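Local coordinates for leukocyte-associated immunoglobulin-like receptor 1 (Mus musculus, PDB 4ESK), which acts as an inhibitory receptor that restrains natural killer cells, B cells and T cells, and is represented here by its extracellular immunoglobulin-like domain, at residues H36-L44 / K54-F65; V70-C80 / R91-V99. All blocks are in the same frame, centred on the assembly; numbering follows the deposited sequence. Where two conformers were deposited one is given.

Interaction 1 (H36-L44 / K54-F65); sequences HDLYNMVRL and KSTEPYKTEDEF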
loop_
_atom_site.group_PDB
_atom_site.type_symbol
_atom_site.label_atom_id
_atom_site.label_comp_id
_atom_site.label_asym_id
_atom_site.label_seq_id
_atom_site.Cartn_x
_atom_site.Cartn_y
_atom_site.Cartn_z
ATOM N N HIS A 36 8.914 13.056 0.240
ATOM C CA HIS A 36 9.478 11.701 0.129
ATOM C C HIS A 36 10.930 11.630 0.538
ATOM O O HIS A 36 11.345 10.672 1.195
ATOM C CB HIS A 36 9.290 11.200 -1.299
ATOM C CG HIS A 36 9.573 9.730 -1.485
ATOM N ND1 HIS A 36 10.769 9.268 -1.867
ATOM C CD2 HIS A 36 8.734 8.621 -1.399
ATOM C CE1 HIS A 36 10.708 7.918 -1.986
ATOM N NE2 HIS A 36 9.467 7.535 -1.700
ATOM N N ASP A 37 11.712 12.660 0.195
ATOM C CA ASP A 37 13.150 12.673 0.506
ATOM C C ASP A 37 13.463 12.673 2.005
ATOM O O ASP A 37 14.586 12.342 2.397
ATOM C CB ASP A 37 13.842 13.899 -0.127
ATOM C CG ASP A 37 14.151 13.716 -1.594
ATOM O OD1 ASP A 37 14.099 14.708 -2.354
ATOM O OD2 ASP A 37 14.473 12.585 -2.000
ATOM N N LEU A 38 12.497 13.041 2.837
ATOM C CA LEU A 38 12.731 13.146 4.289
ATOM C C LEU A 38 12.760 11.790 5.002
ATOM O O LEU A 38 13.325 11.669 6.106
ATOM C CB LEU A 38 11.683 14.021 4.957
ATOM C CG LEU A 38 11.479 15.444 4.436
ATOM C CD1 LEU A 38 10.528 16.190 5.347
ATOM C CD2 LEU A 38 12.813 16.168 4.289
ATOM N N TYR A 39 12.138 10.781 4.391
ATOM C CA TYR A 39 11.949 9.468 5.026
ATOM C C TYR A 39 12.788 8.449 4.273
ATOM O O TYR A 39 12.845 8.497 3.040
ATOM C CB TYR A 39 10.456 9.101 5.044
ATOM C CG TYR A 39 9.636 10.152 5.761
ATOM C CD1 TYR A 39 9.556 10.170 7.135
ATOM C CD2 TYR A 39 9.017 11.186 5.064
ATOM C CE1 TYR A 39 8.839 11.146 7.811
ATOM C CE2 TYR A 39 8.311 12.177 5.728
ATOM C CZ TYR A 39 8.222 12.153 7.110
ATOM O OH TYR A 39 7.530 13.122 7.816
ATOM N N ASN A 40 13.469 7.567 5.002
ATOM C CA ASN A 40 14.348 6.577 4.379
ATOM C C ASN A 40 13.819 5.134 4.413
ATOM O O ASN A 40 14.431 4.255 3.828
ATOM C CB ASN A 40 15.776 6.658 4.951
ATOM C CG ASN A 40 15.860 6.291 6.411
ATOM O OD1 ASN A 40 14.859 6.012 7.067
ATOM N ND2 ASN A 40 17.098 6.305 6.946
ATOM N N MET A 41 12.703 4.918 5.104
ATOM C CA MET A 41 12.032 3.626 5.142
ATOM C C MET A 41 10.564 3.768 4.770
ATOM O O MET A 41 9.918 4.760 5.077
ATOM C CB MET A 41 12.122 3.002 6.530
ATOM C CG MET A 41 13.544 2.554 6.876
ATOM S SD MET A 41 14.113 1.200 5.829
ATOM C CE MET A 41 12.902 -0.063 6.258
ATOM N N VAL A 42 10.038 2.732 4.133
ATOM C CA VAL A 42 8.611 2.672 3.866
ATOM C C VAL A 42 8.128 1.268 4.212
ATOM O O VAL A 42 8.764 0.258 3.862
ATOM C CB VAL A 42 8.268 3.054 2.412
ATOM C CG1 VAL A 42 9.021 2.201 1.402
ATOM C CG2 VAL A 42 6.759 2.967 2.195
ATOM N N ARG A 43 7.008 1.213 4.903
ATOM C CA ARG A 43 6.426 -0.057 5.276
ATOM C C ARG A 43 4.951 -0.137 4.916
ATOM O O ARG A 43 4.203 0.865 4.929
ATOM C CB ARG A 43 6.659 -0.368 6.735
ATOM C CG ARG A 43 5.856 0.401 7.754
ATOM C CD ARG A 43 6.261 -0.109 9.134
ATOM N NE ARG A 43 5.579 0.550 10.242
ATOM C CZ ARG A 43 5.995 1.657 10.863
ATOM N NH1 ARG A 43 7.091 2.308 10.487
ATOM N NH2 ARG A 43 5.296 2.122 11.879
ATOM N N LEU A 44 4.575 -1.337 4.522
ATOM C CA LEU A 44 3.192 -1.671 4.319
ATOM C C LEU A 44 2.733 -2.310 5.604
ATOM O O LEU A 44 3.281 -3.351 6.013
ATOM C CB LEU A 44 3.083 -2.611 3.131
ATOM C CG LEU A 44 1.727 -2.961 2.561
ATOM C CD1 LEU A 44 0.911 -1.697 2.265
ATOM C CD2 LEU A 44 2.004 -3.766 1.302
ATOM N N LYS A 54 10.914 -1.780 3.330
ATOM C CA LYS A 54 12.136 -1.589 2.579
ATOM C C LYS A 54 12.579 -0.139 2.624
ATOM O O LYS A 54 11.831 0.712 3.074
ATOM C CB LYS A 54 11.982 -2.047 1.118
ATOM C CG LYS A 54 10.901 -1.351 0.305
ATOM C CD LYS A 54 11.040 -1.679 -1.179
ATOM C CE LYS A 54 9.758 -1.414 -1.950
ATOM N NZ LYS A 54 9.841 -1.836 -3.370
ATOM N N SER A 55 13.818 0.103 2.183
ATOM C CA SER A 55 14.326 1.447 2.009
ATOM C C SER A 55 13.546 2.134 0.901
ATOM O O SER A 55 13.104 1.492 -0.051
ATOM C CB SER A 55 15.803 1.432 1.626
ATOM O OG SER A 55 16.197 2.722 1.201
ATOM N N THR A 56 13.367 3.440 1.024
ATOM C CA THR A 56 12.664 4.204 -0.008
ATOM C C THR A 56 13.483 4.376 -1.292
ATOM O O THR A 56 14.711 4.338 -1.268
ATOM C CB THR A 56 12.335 5.613 0.531
ATOM O OG1 THR A 56 13.548 6.189 1.045
ATOM C CG2 THR A 56 11.286 5.549 1.625
ATOM N N GLU A 57 12.800 4.603 -2.416
ATOM C CA GLU A 57 13.475 4.954 -3.682
ATOM C C GLU A 57 14.200 6.303 -3.611
ATOM O O GLU A 57 13.650 7.255 -3.102
ATOM C CB GLU A 57 12.439 5.040 -4.808
ATOM C CG GLU A 57 11.831 3.701 -5.181
ATOM C CD GLU A 57 12.698 2.916 -6.146
ATOM O OE1 GLU A 57 13.667 3.480 -6.693
ATOM O OE2 GLU A 57 12.402 1.725 -6.359
ATOM N N PRO A 58 15.429 6.390 -4.147
ATOM C CA PRO A 58 16.152 7.666 -4.062
ATOM C C PRO A 58 15.571 8.780 -4.931
ATOM O O PRO A 58 15.590 9.952 -4.515
ATOM C CB PRO A 58 17.577 7.315 -4.539
ATOM C CG PRO A 58 17.494 5.982 -5.189
ATOM C CD PRO A 58 16.285 5.284 -4.611
ATOM N N TYR A 59 15.031 8.414 -6.097
ATOM C CA TYR A 59 14.630 9.382 -7.144
ATOM C C TYR A 59 13.208 9.231 -7.661
ATOM O O TYR A 59 12.875 9.804 -8.698
ATOM C CB TYR A 59 15.568 9.287 -8.357
ATOM C CG TYR A 59 17.019 9.409 -7.977
ATOM C CD1 TYR A 59 17.490 10.563 -7.357
ATOM C CD2 TYR A 59 17.911 8.376 -8.218
ATOM C CE1 TYR A 59 18.816 10.682 -6.983
ATOM C CE2 TYR A 59 19.242 8.476 -7.839
ATOM C CZ TYR A 59 19.685 9.634 -7.229
ATOM O OH TYR A 59 20.998 9.755 -6.863
ATOM N N LYS A 60 12.378 8.433 -7.016
ATOM C CA LYS A 60 10.941 8.523 -7.296
ATOM C C LYS A 60 10.189 8.560 -6.011
ATOM O O LYS A 60 10.718 8.151 -4.973
ATOM C CB LYS A 60 10.422 7.447 -8.261
ATOM C CG LYS A 60 10.639 5.999 -7.910
ATOM C CD LYS A 60 9.990 5.115 -8.984
ATOM C CE LYS A 60 10.062 3.633 -8.657
ATOM N NZ LYS A 60 8.866 3.117 -7.915
ATOM N N THR A 61 8.977 9.094 -6.074
ATOM C CA THR A 61 8.173 9.339 -4.887
ATOM C C THR A 61 7.162 8.214 -4.656
ATOM O O THR A 61 6.321 8.316 -3.765
ATOM C CB THR A 61 7.473 10.707 -4.957
ATOM O OG1 THR A 61 6.731 10.833 -6.178
ATOM C CG2 THR A 61 8.505 11.851 -4.873
ATOM N N GLU A 62 7.220 7.170 -5.481
ATOM C CA GLU A 62 6.395 5.990 -5.296
ATOM C C GLU A 62 7.274 4.804 -4.911
ATOM O O GLU A 62 8.387 4.658 -5.406
ATOM C CB GLU A 62 5.624 5.642 -6.588
ATOM C CG GLU A 62 4.560 6.656 -6.971
ATOM C CD GLU A 62 5.098 8.053 -7.281
ATOM O OE1 GLU A 62 5.903 8.216 -8.221
ATOM O OE2 GLU A 62 4.729 9.001 -6.569
ATOM N N ASP A 63 6.735 3.947 -4.064
ATOM C CA ASP A 63 7.413 2.743 -3.569
ATOM C C ASP A 63 6.414 1.596 -3.677
ATOM O O ASP A 63 5.342 1.649 -3.071
ATOM C CB ASP A 63 7.795 2.966 -2.119
ATOM C CG ASP A 63 8.775 4.095 -1.949
ATOM O OD1 ASP A 63 8.325 5.230 -1.680
ATOM O OD2 ASP A 63 9.992 3.870 -2.126
ATOM N N GLU A 64 6.751 0.580 -4.464
ATOM C CA GLU A 64 5.801 -0.466 -4.791
ATOM C C GLU A 64 6.103 -1.758 -4.072
ATOM O O GLU A 64 7.270 -2.110 -3.883
ATOM C CB GLU A 64 5.842 -0.770 -6.270
ATOM C CG GLU A 64 5.373 0.351 -7.150
ATOM C CD GLU A 64 5.126 -0.110 -8.567
ATOM O OE1 GLU A 64 5.068 -1.337 -8.807
ATOM O OE2 GLU A 64 5.011 0.766 -9.439
ATOM N N PHE A 65 5.045 -2.469 -3.711
ATOM C CA PHE A 65 5.142 -3.792 -3.106
ATOM C C PHE A 65 4.284 -4.729 -3.952
ATOM O O PHE A 65 3.085 -4.519 -4.057
ATOM C CB PHE A 65 4.599 -3.758 -1.684
ATOM C CG PHE A 65 5.389 -2.897 -0.733
ATOM C CD1 PHE A 65 6.368 -3.451 0.047
ATOM C CD2 PHE A 65 5.117 -1.544 -0.590
ATOM C CE1 PHE A 65 7.102 -2.676 0.932
ATOM C CE2 PHE A 65 5.849 -0.755 0.289
ATOM C CZ PHE A 65 6.833 -1.328 1.065
HETATM O O HOH W 1 13.529 10.052 -2.226
HETATM O O HOH W 2 13.519 8.766 0.366
HETATM O O HOH W 3 16.806 3.054 4.468
#

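Interaction 2 (V70-C80 / R91-V99); sequences VNETITGHYSC and RSKTLELKV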
loop_
_atom_site.group_PDB
_atom_site.type_symbol
_atom_site.label_atom_id
_atom_site.label_comp_id
_atom_site.label_asym_id
_atom_site.label_seq_id
_atom_site.Cartn_x
_atom_site.Cartn_y
_atom_site.Cartn_z
ATOM N N VAL A 70 -2.050 -14.152 -4.598
ATOM C CA VAL A 70 -2.726 -13.973 -3.313
ATOM C C VAL A 70 -3.566 -15.188 -2.894
ATOM O O VAL A 70 -4.124 -15.917 -3.724
ATOM C CB VAL A 70 -3.603 -12.700 -3.251
ATOM C CG1 VAL A 70 -2.735 -11.455 -3.458
ATOM C CG2 VAL A 70 -4.736 -12.763 -4.264
ATOM N N ASN A 71 -3.639 -15.379 -1.591
ATOM C CA ASN A 71 -4.626 -16.273 -1.006
ATOM C C ASN A 71 -5.320 -15.625 0.186
ATOM O O ASN A 71 -5.213 -14.410 0.384
ATOM C CB ASN A 71 -3.979 -17.624 -0.669
ATOM C CG ASN A 71 -2.926 -17.509 0.405
ATOM O OD1 ASN A 71 -2.852 -16.505 1.118
ATOM N ND2 ASN A 71 -2.094 -18.544 0.529
ATOM N N GLU A 72 -6.038 -16.423 0.983
ATOM C CA GLU A 72 -6.852 -15.910 2.078
ATOM C C GLU A 72 -6.049 -15.133 3.129
ATOM O O GLU A 72 -6.595 -14.308 3.817
ATOM C CB GLU A 72 -7.656 -17.052 2.738
ATOM C CG GLU A 72 -6.840 -18.101 3.497
ATOM C CD GLU A 72 -6.172 -19.144 2.608
ATOM O OE1 GLU A 72 -6.468 -19.202 1.388
ATOM O OE2 GLU A 72 -5.343 -19.919 3.144
ATOM N N THR A 73 -4.749 -15.415 3.239
ATOM C CA THR A 73 -3.883 -14.707 4.192
ATOM C C THR A 73 -3.719 -13.215 3.820
ATOM O O THR A 73 -3.261 -12.415 4.639
ATOM C CB THR A 73 -2.493 -15.373 4.322
ATOM O OG1 THR A 73 -1.690 -15.149 3.146
ATOM C CG2 THR A 73 -2.652 -16.899 4.543
ATOM N N ILE A 74 -4.098 -12.856 2.597
ATOM C CA ILE A 74 -3.939 -11.476 2.120
ATOM C C ILE A 74 -5.139 -10.575 2.464
ATOM O O ILE A 74 -5.033 -9.331 2.481
ATOM C CB ILE A 74 -3.609 -11.490 0.618
ATOM C CG1 ILE A 74 -2.301 -12.255 0.374
ATOM C CG2 ILE A 74 -3.459 -10.065 0.051
ATOM C CD1 ILE A 74 -1.117 -11.814 1.236
ATOM N N THR A 75 -6.280 -11.172 2.788
ATOM C CA THR A 75 -7.417 -10.408 3.300
ATOM C C THR A 75 -7.060 -9.566 4.526
ATOM O O THR A 75 -6.465 -10.075 5.489
ATOM C CB THR A 75 -8.618 -11.329 3.589
ATOM O OG1 THR A 75 -9.031 -11.936 2.361
ATOM C CG2 THR A 75 -9.786 -10.581 4.217
ATOM N N GLY A 76 -7.396 -8.270 4.483
ATOM C CA GLY A 76 -7.084 -7.359 5.579
ATOM C C GLY A 76 -7.067 -5.881 5.211
ATOM O O GLY A 76 -7.420 -5.520 4.085
ATOM N N HIS A 77 -6.652 -5.052 6.180
ATOM C CA HIS A 77 -6.599 -3.590 6.047
ATOM C C HIS A 77 -5.175 -3.140 5.914
ATOM O O HIS A 77 -4.316 -3.548 6.718
ATOM C CB HIS A 77 -7.218 -2.920 7.268
ATOM C CG HIS A 77 -8.717 -3.095 7.357
ATOM N ND1 HIS A 77 -9.284 -4.215 7.852
ATOM C CD2 HIS A 77 -9.763 -2.258 6.986
ATOM C CE1 HIS A 77 -10.631 -4.106 7.799
ATOM N NE2 HIS A 77 -10.930 -2.912 7.269
ATOM N N TYR A 78 -4.913 -2.281 4.930
ATOM C CA TYR A 78 -3.562 -1.911 4.567
ATOM C C TYR A 78 -3.377 -0.410 4.577
ATOM O O TYR A 78 -4.274 0.328 4.178
ATOM C CB TYR A 78 -3.236 -2.395 3.166
ATOM C CG TYR A 78 -3.111 -3.903 3.036
ATOM C CD1 TYR A 78 -1.868 -4.522 3.068
ATOM C CD2 TYR A 78 -4.244 -4.692 2.891
ATOM C CE1 TYR A 78 -1.743 -5.901 2.945
ATOM C CE2 TYR A 78 -4.135 -6.074 2.770
ATOM C CZ TYR A 78 -2.893 -6.660 2.789
ATOM O OH TYR A 78 -2.796 -8.023 2.645
ATOM N N SER A 79 -2.204 0.016 5.040
ATOM C CA SER A 79 -1.809 1.411 4.944
ATOM C C SER A 79 -0.299 1.494 4.741
ATOM O O SER A 79 0.459 0.557 5.108
ATOM C CB SER A 79 -2.244 2.174 6.189
ATOM O OG SER A 79 -1.645 1.633 7.344
ATOM N N CYS A 80 0.149 2.586 4.125
ATOM C CA CYS A 80 1.583 2.825 3.936
ATOM C C CYS A 80 2.082 3.764 5.046
ATOM O O CYS A 80 1.432 4.750 5.346
ATOM C CB CYS A 80 1.841 3.486 2.577
ATOM S SG CYS A 80 1.372 2.477 1.134
ATOM N N ARG A 91 1.433 8.226 8.037
ATOM C CA ARG A 91 0.673 7.124 7.480
ATOM C C ARG A 91 -0.350 7.614 6.469
ATOM O O ARG A 91 -0.856 8.722 6.587
ATOM C CB ARG A 91 -0.036 6.341 8.584
ATOM C CG ARG A 91 -1.234 7.046 9.205
ATOM C CD ARG A 91 -1.927 6.197 10.250
ATOM N NE ARG A 91 -2.208 4.855 9.739
ATOM C CZ ARG A 91 -1.702 3.718 10.213
ATOM N NH1 ARG A 91 -0.893 3.689 11.268
ATOM N NH2 ARG A 91 -2.048 2.577 9.636
ATOM N N SER A 92 -0.632 6.767 5.481
ATOM C CA SER A 92 -1.690 6.993 4.497
ATOM C C SER A 92 -3.064 6.594 5.008
ATOM O O SER A 92 -3.212 6.074 6.114
ATOM C CB SER A 92 -1.387 6.164 3.249
ATOM O OG SER A 92 -1.633 4.777 3.496
ATOM N N LYS A 93 -4.083 6.834 4.168
ATOM C CA LYS A 93 -5.400 6.247 4.379
ATOM C C LYS A 93 -5.281 4.732 4.394
ATOM O O LYS A 93 -4.263 4.170 3.984
ATOM C CB LYS A 93 -6.374 6.670 3.279
ATOM C CG LYS A 93 -6.019 6.137 1.900
ATOM C CD LYS A 93 -6.617 6.972 0.772
ATOM C CE LYS A 93 -6.316 6.355 -0.583
ATOM N NZ LYS A 93 -6.123 7.377 -1.654
ATOM N N THR A 94 -6.340 4.086 4.857
ATOM C CA THR A 94 -6.393 2.646 4.944
ATOM C C THR A 94 -7.313 2.084 3.861
ATOM O O THR A 94 -8.415 2.611 3.651
ATOM C CB THR A 94 -6.903 2.231 6.315
ATOM O OG1 THR A 94 -6.030 2.766 7.315
ATOM C CG2 THR A 94 -6.921 0.736 6.427
ATOM N N LEU A 95 -6.852 1.041 3.178
ATOM C CA LEU A 95 -7.645 0.324 2.199
ATOM C C LEU A 95 -7.869 -1.102 2.674
ATOM O O LEU A 95 -6.998 -1.713 3.288
ATOM C CB LEU A 95 -6.971 0.291 0.838
ATOM C CG LEU A 95 -6.758 1.661 0.160
ATOM C CD1 LEU A 95 -5.981 1.479 -1.142
ATOM C CD2 LEU A 95 -8.106 2.301 -0.123
ATOM N N GLU A 96 -9.020 -1.646 2.313
ATOM C CA GLU A 96 -9.385 -3.010 2.689
ATOM C C GLU A 96 -9.339 -3.907 1.472
ATOM O O GLU A 96 -9.870 -3.544 0.410
ATOM C CB GLU A 96 -10.785 -3.018 3.280
ATOM C CG GLU A 96 -11.273 -4.406 3.641
ATOM C CD GLU A 96 -12.648 -4.421 4.261
ATOM O OE1 GLU A 96 -13.470 -3.491 4.035
ATOM O OE2 GLU A 96 -12.915 -5.408 4.980
ATOM N N LEU A 97 -8.690 -5.067 1.608
ATOM C CA LEU A 97 -8.757 -6.100 0.580
ATOM C C LEU A 97 -9.517 -7.300 1.089
ATOM O O LEU A 97 -9.321 -7.709 2.229
ATOM C CB LEU A 97 -7.390 -6.582 0.167
ATOM C CG LEU A 97 -6.427 -5.528 -0.334
ATOM C CD1 LEU A 97 -5.169 -6.246 -0.754
ATOM C CD2 LEU A 97 -7.048 -4.762 -1.504
ATOM N N LYS A 98 -10.355 -7.867 0.226
ATOM C CA LYS A 98 -11.026 -9.118 0.530
ATOM C C LYS A 98 -10.762 -10.079 -0.624
ATOM O O LYS A 98 -11.100 -9.804 -1.787
ATOM C CB LYS A 98 -12.525 -8.894 0.792
ATOM C CG LYS A 98 -13.333 -10.191 0.967
ATOM C CD LYS A 98 -12.729 -11.105 2.032
ATOM C CE LYS A 98 -13.514 -12.411 2.219
ATOM N NZ LYS A 98 -13.226 -13.022 3.553
ATOM N N VAL A 99 -10.095 -11.189 -0.304
ATOM C CA VAL A 99 -9.704 -12.178 -1.295
ATOM C C VAL A 99 -10.816 -13.221 -1.344
ATOM O O VAL A 99 -11.242 -13.714 -0.302
ATOM C CB VAL A 99 -8.340 -12.837 -0.967
ATOM C CG1 VAL A 99 -7.994 -13.918 -1.998
ATOM C CG2 VAL A 99 -7.249 -11.774 -0.941
HETATM O O HOH W 4 -10.530 -14.129 2.870
#

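Interaction 1 (H36-L44 / K54-F65)
V42 and K54 pair antiparallel through two backbone hydrogen bonds, V42 N to K54 O (2.9 Å) and K54 N to V42 O, and T56 N donates in turn to N40 O. Beyond this short ladder the contact passes to the H36 imidazole. Its NE2 gives a nearly straight bond (2.6 Å, 169°) to the syn lone pair of D63 OD1, with ring and carboxylate almost coplanar. T61 CA lies over one ring face, 3.7 Å from the centroid, and a water at the edge joins H36 ND1 to D37 OD2 and E57 O. CG anti to the backbone N (chi1 -168°) carries the ring in among the backbone of E57 and K60 and the carboxylate of D63. Both oxygens of the D63 carboxylate are engaged, since OD2 accepts from E57 N (2.9 Å). With the ring cut back to an alanine, D63 OD1 would probably lose this donor and a gap would open against T61 CA. Further along the strand, V42 CG1 packs on D63 CB (3.8 Å), while L44 CB sits over the F65 ring, 4.3 Å from its centroid, with K54 CE at the opposite face. Strand 41-46 lies between strands 49-55 and 76-84 in one sheet, and strand 62-67 faces it from the other; Y82 of strand 76-84 bonds D63 OD1 through its hydroxyl and meets the H36 ring.

Interaction 2 (V70-C80 / R91-V99)
This is an antiparallel strand pairing inside the larger sheet of the domain, where strand 76-84 runs beside strand 88-100. Two hydrogen-bonded pairs, G76 with L97 and Y78 with L95, form its centre; the shortest of their four bonds is Y78 N to L95 O, 2.7 Å. Serine and threonine hydroxyls take the place of backbone carbonyls at the two ends. C80 N donates to S92 OG (2.9 Å), whose proton goes on to K93 O, and V99 N donates to T75 OG1 (3.0 Å, 166°), which a water also links to K98 NZ. On the inner side, L97 CD1 comes up to Y78 CE2 at 3.7 Å, the two side chains crossing at about a right angle. With CG anti to the carbonyl carbon (chi1 -69°), the Y78 ring is laid back along the chain toward the 70-75 turn, where its hydroxyl donates to I74 O (2.6 Å). I74 CB and V70 CG2 pack against the two methyls of V99. On the other side, E96 CG lies over one face of the H77 ring, displaced toward the rim, a CH-pi contact of 4.2 Å to the centroid, while E96 OE1 is hydrogen-bonded to S17 OG. The backbone of G76 would press a side chain against the preceding carbonyl. A tyrosine bonded back to the turn before its strand is the tyrosine corner of immunoglobulin-like domains, and two residues on, C80 forms the intersheet disulfide with C30.

Overall arrangement
From the N terminus, strands 17-21 and 26-31 come first; interaction 1 then closes the hairpin of strands 41-46 and 49-55 and, as the chain crosses through 56-61, also ties the hairpin to strand 62-67 of the second sheet. Only after it is complete does interaction 2 open, closing the later hairpin of strands 76-84 and 88-100, so the two lie in series and neither nests nor crosses. Their centres are about 19 Å apart, on opposite sides of the chain's centre. They meet where strands 41-46 and 76-84 are neighbours: L44 CD1 packs on S79 O at 3.7 Å, and L44 CG on Y78 CD1. Interaction 2 stays within the larger sheet, whereas interaction 1 also spans to the two-stranded sheet.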